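Local coordinates for protein peptidoglycan glycosyltransferase (Atopobium parvulum, PDB 4OVD) that belongs to the penicillin-binding proteins, joining a dimerisation domain to a transpeptidase-family domain in one elongated chain, at residues Leu221-Glu226 against Gly258-Ala263; Met251-Arg256 against Val435-Met440; Val161-Phe166 against Ser175-Tyr180. One frame throughout, in Å; residues are numbered along the deposited sequence.

Interaction 1 (Leu221-Glu226 against Gly258-Ala263); sequences LSIDIE and GEIYAA
D224 and Y261 make the settled hydrogen bond of this contact. D224 N donates to Y261 O at 2.9 Å and nearly straight, 170° at the hydrogen. I223 CA adds a CA-H...O contact to Y261 O at 3.4 Å. One residue earlier, S222 OG lies 2.9 Å from I260 O. Its chi1 of 48° sets the hydroxyl between the backbone N and the carbonyl carbon, turned to the I260 backbone. Its single proton cannot be assigned, because F439 O also competes for it. I223 N is 3.3 Å from I260 O, but the angle is too poor for a bond; the I223 backbone pairs with R65. The apolar part is small. S222 CB meets E259 CB at 3.4 Å, and the tip of I223, CD1, reaches A262 CA at 3.9 Å. The carboxylate of D224 turns away from Y261 and caps helix 225-242. Its OD1 takes a weak bond from E226 N, accepts from L227 N and forms a salt bridge with R556. Y261 OH is bonded to N254 ND2 and D524 O. Y261 and A262 both face A252, a classic beta bulge in edge strand 260-266. Helix 225-242 starts beside this bulge, with its L227 and Q228 packed on A262, while strand 248-253 lies next in the sheet.

Interaction 2 (Met251-Arg256 against Val435-Met440); sequences MAMNPR and VTPHFM
The backbones at M253 and P437 stay apart, 7.6 Å between their CA atoms, and no hydrogen bond joins the end of strand 248-253 to the irregular segment 435-440. Side chains make the contact, partly against backbone carbonyls. M253 is modelled as selenomethionine, and its terminal methyl does most of the touching. The chain bends at SE, chi3 -92°, which swings CE across the proline ring. CE lies 3.8 Å from P437 CB, and SE is 4.0 Å from that same P437 CB. On another side, CE meets V435 CG2 at 3.9 Å. Both branches of V435 rest against P255 O, each at 3.7 Å; CG1 also lies 3.4 Å from R256 O. P255 O is buried here and has no polar partner in the model. Each segment also holds its own shape. N254 OD1 accepts from R256 N at 2.8 Å, in the carbonyl plane, and also from T257 N. H438 ND1 donates to T436 O at 2.7 Å, close to the imidazole plane, and the ring stacks on W450. Around the contact, I422 and T426 of helix 418-429 pack on M253, and A429 on P255. The bond from N254 OD1 to R256 N defines an Asx turn. It ends a strand of the antiparallel sheet in the transpeptidase-family domain, a sheet with helices packed against it, as in other penicillin-binding proteins.

Interaction 3 (Val161-Phe166 against Ser175-Tyr180); sequences VQILGF and SGLEYY
L177 and E178 donate their backbone N-H groups to carbonyls of I163 and L164. The last carbonyls of helix 161-164 thus meet amides in the first turn of the helix that runs to Y180, so two short helices of the family's dimerisation domain are joined end to start by backbone hydrogen bonds. L177 N reaches I163 O at 3.0 Å, and E178 N reaches L164 O at 2.9 Å. This is the tight part. G165 leaves the helix with positive phi, and its CA comes 3.1 Å from S175 O in a CA-H...O contact. G176 CA lies 3.9 Å from G165 CA, so the two backbones pass close together where neither residue has a side chain. Beside the glycines, I163 and L177 run side by side, CG2 to CD1. E178 bends at chi2, -79°, lays CG against L164 O and sends its carboxylate to R152 and R59 in two salt bridges. F166 is the looser side: its ring is partly exposed and comes no nearer than 3.5 Å, CD1 to S175 OG. That buried hydroxyl ties the parts together: S175 OG accepts from F166 N at 3.2 Å and donates to a water at 3.0 Å, which donates in turn to Q162 O at 2.6 Å.

Overall arrangement
Interactions 1 and 2 are close neighbours, their centres about 8 Å apart. Both reach the same antiparallel sheet, where strands 248-253 and 260-266 lie side by side, and Y261 N is 2.8 Å from A252 O. S222 N and F439 O, also 2.8 Å apart, probably form a second link. Interaction 3 comes earlier in the chain, about 14 Å from interaction 1 and about 17 Å from interaction 2, centre to centre. It meets them through apolar contacts: L177 CD1 lies 3.5 Å from L221 CD1, and I163 CG2 lies 3.8 Å from F439 CE1. I163 and L177 both pack on F439, so the dimerisation-family region meets the transpeptidase-family region there.

Interaction 1 (Leu221-Glu226 against Gly258-Ala263)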
loop_
_atom_site.group_PDB
_atom_site.type_symbol
_atom_site.label_atom_id
_atom_site.label_comp_id
_atom_site.label_asym_id
_atom_site.label_seq_id
_atom_site.Cartn_x
_atom_site.Cartn_y
_atom_site.Cartn_z
ATOM N N LEU A 221 -13.161 -3.077 13.080
ATOM C CA LEU A 221 -12.235 -2.932 11.973
ATOM C C LEU A 221 -12.701 -3.565 10.690
ATOM O O LEU A 221 -13.510 -4.502 10.669
ATOM C CB LEU A 221 -10.923 -3.611 12.317
ATOM C CG LEU A 221 -10.277 -3.194 13.649
ATOM C CD1 LEU A 221 -8.926 -3.897 13.735
ATOM C CD2 LEU A 221 -10.083 -1.698 13.803
ATOM N N SER A 222 -12.121 -3.084 9.614
ATOM C CA SER A 222 -12.382 -3.606 8.281
ATOM C C SER A 222 -11.705 -4.935 8.034
ATOM O O SER A 222 -11.996 -5.597 7.067
ATOM C CB SER A 222 -11.882 -2.594 7.252
ATOM O OG SER A 222 -10.588 -2.173 7.567
ATOM N N ILE A 223 -10.786 -5.320 8.902
ATOM C CA ILE A 223 -10.034 -6.556 8.723
ATOM C C ILE A 223 -10.836 -7.826 8.723
ATOM O O ILE A 223 -11.726 -7.946 9.535
ATOM C CB ILE A 223 -9.037 -6.696 9.886
ATOM C CG1 ILE A 223 -7.970 -5.637 9.762
ATOM C CG2 ILE A 223 -8.365 -8.066 9.894
ATOM C CD1 ILE A 223 -7.084 -5.794 8.554
ATOM N N ASP A 224 -10.520 -8.774 7.836
ATOM C CA ASP A 224 -11.197 -10.087 7.832
ATOM C C ASP A 224 -10.114 -10.980 8.378
ATOM O O ASP A 224 -9.083 -11.220 7.765
ATOM C CB ASP A 224 -11.651 -10.544 6.459
ATOM C CG ASP A 224 -12.354 -11.922 6.510
ATOM O OD1 ASP A 224 -11.715 -12.857 7.048
ATOM O OD2 ASP A 224 -13.503 -12.082 5.986
ATOM N N ILE A 225 -10.327 -11.445 9.581
ATOM C CA ILE A 225 -9.266 -12.165 10.280
ATOM C C ILE A 225 -8.789 -13.404 9.592
ATOM O O ILE A 225 -7.610 -13.715 9.656
ATOM C CB ILE A 225 -9.658 -12.451 11.741
ATOM C CG1 ILE A 225 -8.418 -12.783 12.593
ATOM C CG2 ILE A 225 -10.786 -13.468 11.796
ATOM C CD1 ILE A 225 -7.474 -11.624 12.725
ATOM N N GLU A 226 -9.684 -14.121 8.936
ATOM C CA GLU A 226 -9.245 -15.317 8.198
ATOM C C GLU A 226 -8.373 -14.929 6.975
ATOM O O GLU A 226 -7.413 -15.607 6.619
ATOM C CB GLU A 226 -10.456 -16.156 7.762
ATOM C CG GLU A 226 -10.146 -17.635 7.774
ATOM C CD GLU A 226 -9.831 -18.163 9.173
ATOM O OE1 GLU A 226 -10.389 -17.660 10.184
ATOM O OE2 GLU A 226 -9.022 -19.114 9.269
ATOM N N GLY A 258 -11.984 2.338 0.792
ATOM C CA GLY A 258 -10.700 2.483 1.437
ATOM C C GLY A 258 -10.450 1.497 2.563
ATOM O O GLY A 258 -9.343 1.439 3.076
ATOM N N GLU A 259 -11.428 0.668 2.912
ATOM C CA GLU A 259 -11.277 -0.304 4.026
ATOM C C GLU A 259 -10.240 -1.348 3.706
ATOM O O GLU A 259 -10.200 -1.811 2.573
ATOM C CB GLU A 259 -12.607 -1.010 4.310
ATOM C CG GLU A 259 -13.651 -0.066 4.886
ATOM C CD GLU A 259 -15.062 -0.696 5.047
ATOM O OE1 GLU A 259 -15.268 -1.874 4.627
ATOM O OE2 GLU A 259 -15.969 0.004 5.602
ATOM N N ILE A 260 -9.388 -1.683 4.690
ATOM C CA ILE A 260 -8.318 -2.683 4.535
ATOM C C ILE A 260 -8.743 -4.039 5.059
ATOM O O ILE A 260 -9.061 -4.227 6.280
ATOM C CB ILE A 260 -7.057 -2.202 5.206
ATOM C CG1 ILE A 260 -6.555 -0.923 4.498
ATOM C CG2 ILE A 260 -5.949 -3.276 5.139
ATOM C CD1 ILE A 260 -5.595 -0.096 5.356
ATOM N N TYR A 261 -8.794 -5.003 4.150
ATOM C CA TYR A 261 -9.220 -6.305 4.526
ATOM C C TYR A 261 -8.145 -7.096 5.196
ATOM O O TYR A 261 -8.446 -7.942 6.036
ATOM C CB TYR A 261 -9.676 -7.103 3.334
ATOM C CG TYR A 261 -10.763 -6.497 2.528
ATOM C CD1 TYR A 261 -12.050 -6.354 3.050
ATOM C CD2 TYR A 261 -10.551 -6.212 1.199
ATOM C CE1 TYR A 261 -13.068 -5.822 2.287
ATOM C CE2 TYR A 261 -11.566 -5.704 0.404
ATOM C CZ TYR A 261 -12.824 -5.539 0.938
ATOM O OH TYR A 261 -13.779 -5.039 0.118
ATOM N N ALA A 262 -6.917 -6.866 4.784
ATOM C CA ALA A 262 -5.736 -7.545 5.349
ATOM C C ALA A 262 -4.469 -6.789 5.028
ATOM O O ALA A 262 -4.394 -6.108 4.031
ATOM C CB ALA A 262 -5.623 -8.943 4.811
ATOM N N ALA A 263 -3.473 -6.886 5.896
ATOM C CA ALA A 263 -2.218 -6.222 5.658
ATOM C C ALA A 263 -1.147 -6.765 6.559
ATOM O O ALA A 263 -1.376 -7.009 7.770
ATOM C CB ALA A 263 -2.385 -4.712 5.869
#

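Interaction 2 (Met251-Arg256 against Val435-Met440)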
loop_
_atom_site.group_PDB
_atom_site.type_symbol
_atom_site.label_atom_id
_atom_site.label_comp_id
_atom_site.label_asym_id
_atom_site.label_seq_id
_atom_site.Cartn_x
_atom_site.Cartn_y
_atom_site.Cartn_z
HETATM N N MSE A 251 -1.128 -6.477 1.125
HETATM C CA MSE A 251 -2.341 -5.794 1.574
HETATM C C MSE A 251 -3.481 -6.045 0.624
HETATM O O MSE A 251 -3.267 -6.127 -0.585
HETATM C CB MSE A 251 -2.090 -4.265 1.649
HETATM C CG MSE A 251 -3.418 -3.463 1.634
HETATM SE SE MSE A 251 -3.271 -1.551 2.148
HETATM C CE MSE A 251 -2.307 -1.578 3.853
ATOM N N ALA A 252 -4.685 -6.208 1.148
ATOM C CA ALA A 252 -5.859 -6.363 0.323
ATOM C C ALA A 252 -6.779 -5.260 0.832
ATOM O O ALA A 252 -6.960 -5.176 2.024
ATOM C CB ALA A 252 -6.485 -7.707 0.527
HETATM N N MSE A 253 -7.402 -4.498 -0.063
HETATM C CA MSE A 253 -8.212 -3.367 0.307
HETATM C C MSE A 253 -9.315 -3.178 -0.669
HETATM O O MSE A 253 -9.295 -3.707 -1.732
HETATM C CB MSE A 253 -7.356 -2.069 0.322
HETATM C CG MSE A 253 -7.234 -1.147 -0.963
HETATM SE SE MSE A 253 -6.268 0.418 -0.257
HETATM C CE MSE A 253 -7.843 1.462 0.200
ATOM N N ASN A 254 -10.305 -2.411 -0.257
ATOM C CA ASN A 254 -11.418 -2.088 -1.059
ATOM C C ASN A 254 -11.055 -0.720 -1.632
ATOM O O ASN A 254 -10.911 0.251 -0.887
ATOM C CB ASN A 254 -12.666 -2.021 -0.180
ATOM C CG ASN A 254 -13.891 -1.707 -0.952
ATOM O OD1 ASN A 254 -13.907 -0.819 -1.752
ATOM N ND2 ASN A 254 -14.924 -2.448 -0.720
ATOM N N PRO A 255 -10.912 -0.635 -2.964
ATOM C CA PRO A 255 -10.550 0.594 -3.606
ATOM C C PRO A 255 -11.666 1.644 -3.621
ATOM O O PRO A 255 -11.391 2.800 -3.903
ATOM C CB PRO A 255 -10.187 0.159 -5.032
ATOM C CG PRO A 255 -10.937 -1.080 -5.238
ATOM C CD PRO A 255 -11.012 -1.752 -3.912
ATOM N N ARG A 256 -12.890 1.285 -3.299
ATOM C CA ARG A 256 -13.952 2.284 -3.274
ATOM C C ARG A 256 -14.205 2.863 -1.880
ATOM O O ARG A 256 -14.507 4.009 -1.758
ATOM C CB ARG A 256 -15.260 1.714 -3.755
ATOM C CG ARG A 256 -16.385 2.744 -3.715
ATOM C CD ARG A 256 -17.696 2.144 -4.196
ATOM N NE ARG A 256 -18.180 1.098 -3.279
ATOM C CZ ARG A 256 -18.895 1.297 -2.159
ATOM N NH1 ARG A 256 -19.232 2.524 -1.726
ATOM N NH2 ARG A 256 -19.259 0.241 -1.439
ATOM N N VAL A 435 -9.155 7.281 -2.298
ATOM C CA VAL A 435 -9.725 7.123 -0.981
ATOM C C VAL A 435 -8.640 7.045 0.043
ATOM O O VAL A 435 -7.507 6.988 -0.309
ATOM C CB VAL A 435 -10.599 5.851 -0.907
ATOM C CG1 VAL A 435 -11.707 5.886 -1.966
ATOM C CG2 VAL A 435 -9.766 4.608 -1.068
ATOM N N THR A 436 -9.007 7.030 1.311
ATOM C CA THR A 436 -8.060 6.995 2.387
ATOM C C THR A 436 -8.020 5.563 2.862
ATOM O O THR A 436 -9.035 5.096 3.306
ATOM C CB THR A 436 -8.531 7.816 3.569
ATOM O OG1 THR A 436 -8.609 9.198 3.207
ATOM C CG2 THR A 436 -7.544 7.645 4.706
ATOM N N PRO A 437 -6.870 4.865 2.754
ATOM C CA PRO A 437 -6.848 3.471 3.265
ATOM C C PRO A 437 -7.001 3.515 4.805
ATOM O O PRO A 437 -6.503 4.416 5.435
ATOM C CB PRO A 437 -5.491 2.893 2.788
ATOM C CG PRO A 437 -4.952 3.894 1.823
ATOM C CD PRO A 437 -5.577 5.248 2.165
ATOM N N HIS A 438 -7.684 2.571 5.402
ATOM C CA HIS A 438 -7.926 2.646 6.812
ATOM C C HIS A 438 -8.466 1.381 7.377
ATOM O O HIS A 438 -8.969 0.583 6.677
ATOM C CB HIS A 438 -8.869 3.781 7.126
ATOM C CG HIS A 438 -10.230 3.599 6.547
ATOM N ND1 HIS A 438 -10.585 4.091 5.320
ATOM C CD2 HIS A 438 -11.319 2.976 7.029
ATOM C CE1 HIS A 438 -11.831 3.775 5.067
ATOM N NE2 HIS A 438 -12.301 3.103 6.092
ATOM N N PHE A 439 -8.343 1.235 8.675
ATOM C CA PHE A 439 -8.700 0.029 9.361
ATOM C C PHE A 439 -9.987 0.133 10.151
ATOM O O PHE A 439 -10.686 -0.813 10.267
ATOM C CB PHE A 439 -7.604 -0.369 10.324
ATOM C CG PHE A 439 -6.326 -0.741 9.670
ATOM C CD1 PHE A 439 -6.177 -1.955 9.100
ATOM C CD2 PHE A 439 -5.273 0.132 9.642
ATOM C CE1 PHE A 439 -5.012 -2.309 8.502
ATOM C CE2 PHE A 439 -4.091 -0.213 9.054
ATOM C CZ PHE A 439 -3.963 -1.440 8.481
HETATM N N MSE A 440 -10.258 1.283 10.730
HETATM C CA MSE A 440 -11.404 1.439 11.583
HETATM C C MSE A 440 -12.622 1.819 10.834
HETATM O O MSE A 440 -12.654 2.836 10.173
HETATM C CB MSE A 440 -11.225 2.500 12.639
HETATM C CG MSE A 440 -12.469 2.603 13.492
HETATM SE SE MSE A 440 -12.082 3.774 15.007
#

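Interaction 3 (Val161-Phe166 against Ser175-Tyr180)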
loop_
_atom_site.group_PDB
_atom_site.type_symbol
_atom_site.label_atom_id
_atom_site.label_comp_id
_atom_site.label_asym_id
_atom_site.label_seq_id
_atom_site.Cartn_x
_atom_site.Cartn_y
_atom_site.Cartn_z
ATOM N N VAL A 161 -1.700 -9.455 14.908
ATOM C CA VAL A 161 -1.241 -8.699 16.069
ATOM C C VAL A 161 -0.378 -7.490 15.646
ATOM O O VAL A 161 -0.258 -6.492 16.378
ATOM C CB VAL A 161 -0.514 -9.585 17.083
ATOM C CG1 VAL A 161 0.904 -9.884 16.624
ATOM C CG2 VAL A 161 -0.462 -8.881 18.420
ATOM N N GLN A 162 0.248 -7.584 14.481
ATOM C CA GLN A 162 1.002 -6.488 13.945
ATOM C C GLN A 162 0.086 -5.271 13.734
ATOM O O GLN A 162 0.474 -4.119 13.984
ATOM C CB GLN A 162 1.660 -6.907 12.647
ATOM C CG GLN A 162 2.775 -5.987 12.154
ATOM C CD GLN A 162 3.425 -6.602 10.924
ATOM O OE1 GLN A 162 2.750 -6.834 9.965
ATOM N NE2 GLN A 162 4.688 -6.910 10.973
ATOM N N ILE A 163 -1.136 -5.513 13.290
ATOM C CA ILE A 163 -2.114 -4.439 13.059
ATOM C C ILE A 163 -2.694 -4.080 14.402
ATOM O O ILE A 163 -2.818 -2.926 14.748
ATOM C CB ILE A 163 -3.265 -4.917 12.134
ATOM C CG1 ILE A 163 -2.758 -5.382 10.765
ATOM C CG2 ILE A 163 -4.328 -3.866 11.913
ATOM C CD1 ILE A 163 -1.860 -4.416 10.044
ATOM N N LEU A 164 -3.065 -5.076 15.182
ATOM C CA LEU A 164 -3.661 -4.795 16.483
ATOM C C LEU A 164 -2.757 -4.016 17.433
ATOM O O LEU A 164 -3.206 -3.101 18.107
ATOM C CB LEU A 164 -4.090 -6.092 17.180
ATOM C CG LEU A 164 -5.151 -6.866 16.423
ATOM C CD1 LEU A 164 -5.296 -8.312 16.958
ATOM C CD2 LEU A 164 -6.442 -6.095 16.537
ATOM N N GLY A 165 -1.495 -4.395 17.495
ATOM C CA GLY A 165 -0.537 -3.773 18.415
ATOM C C GLY A 165 -0.614 -4.472 19.744
ATOM O O GLY A 165 -1.429 -5.364 19.933
ATOM N N PHE A 166 0.219 -4.093 20.695
ATOM C CA PHE A 166 0.144 -4.724 22.022
ATOM C C PHE A 166 -0.100 -3.666 23.012
ATOM O O PHE A 166 0.054 -2.460 22.722
ATOM C CB PHE A 166 1.360 -5.606 22.347
ATOM C CG PHE A 166 2.599 -4.846 22.718
ATOM C CD1 PHE A 166 3.377 -4.251 21.762
ATOM C CD2 PHE A 166 3.006 -4.779 24.052
ATOM C CE1 PHE A 166 4.517 -3.532 22.133
ATOM C CE2 PHE A 166 4.144 -4.090 24.423
ATOM C CZ PHE A 166 4.894 -3.468 23.459
ATOM N N SER A 175 1.632 -0.180 20.470
ATOM C CA SER A 175 1.946 -0.183 19.035
ATOM C C SER A 175 0.647 -0.442 18.284
ATOM O O SER A 175 -0.364 -0.687 18.901
ATOM C CB SER A 175 2.944 -1.273 18.652
ATOM O OG SER A 175 2.360 -2.560 18.847
ATOM N N GLY A 176 0.665 -0.318 16.974
ATOM C CA GLY A 176 -0.520 -0.615 16.189
ATOM C C GLY A 176 -1.733 0.214 16.529
ATOM O O GLY A 176 -1.637 1.391 16.892
ATOM N N LEU A 177 -2.882 -0.396 16.384
ATOM C CA LEU A 177 -4.193 0.266 16.626
ATOM C C LEU A 177 -4.470 0.495 18.132
ATOM O O LEU A 177 -5.083 1.523 18.521
ATOM C CB LEU A 177 -5.318 -0.507 15.955
ATOM C CG LEU A 177 -5.323 -0.545 14.429
ATOM C CD1 LEU A 177 -6.529 -1.316 13.969
ATOM C CD2 LEU A 177 -5.405 0.855 13.884
ATOM N N GLU A 178 -3.908 -0.371 18.961
ATOM C CA GLU A 178 -4.008 -0.195 20.416
ATOM C C GLU A 178 -3.455 1.164 20.797
ATOM O O GLU A 178 -4.011 1.846 21.656
ATOM C CB GLU A 178 -3.277 -1.317 21.117
ATOM C CG GLU A 178 -3.955 -2.654 20.999
ATOM C CD GLU A 178 -5.152 -2.894 21.948
ATOM O OE1 GLU A 178 -5.742 -1.945 22.485
ATOM O OE2 GLU A 178 -5.494 -4.085 22.170
ATOM N N TYR A 179 -2.354 1.553 20.141
ATOM C CA TYR A 179 -1.735 2.838 20.356
ATOM C C TYR A 179 -2.477 3.943 19.615
ATOM O O TYR A 179 -2.809 4.992 20.169
ATOM C CB TYR A 179 -0.234 2.875 19.923
ATOM C CG TYR A 179 0.372 4.274 20.035
ATOM C CD1 TYR A 179 0.722 4.816 21.275
ATOM C CD2 TYR A 179 0.520 5.054 18.943
ATOM C CE1 TYR A 179 1.225 6.120 21.396
ATOM C CE2 TYR A 179 1.015 6.341 19.032
ATOM C CZ TYR A 179 1.367 6.866 20.264
ATOM O OH TYR A 179 1.902 8.136 20.306
ATOM N N TYR A 180 -2.735 3.718 18.354
ATOM C CA TYR A 180 -3.352 4.772 17.515
ATOM C C TYR A 180 -4.691 5.249 18.103
ATOM O O TYR A 180 -4.949 6.455 18.170
ATOM C CB TYR A 180 -3.532 4.310 16.064
ATOM C CG TYR A 180 -3.817 5.422 15.136
ATOM C CD1 TYR A 180 -2.783 6.137 14.624
ATOM C CD2 TYR A 180 -5.100 5.800 14.822
ATOM C CE1 TYR A 180 -2.963 7.197 13.809
ATOM C CE2 TYR A 180 -5.314 6.896 14.009
ATOM C CZ TYR A 180 -4.220 7.563 13.498
ATOM O OH TYR A 180 -4.274 8.624 12.692
HETATM O O HOH W 1 2.062 -3.272 15.926
#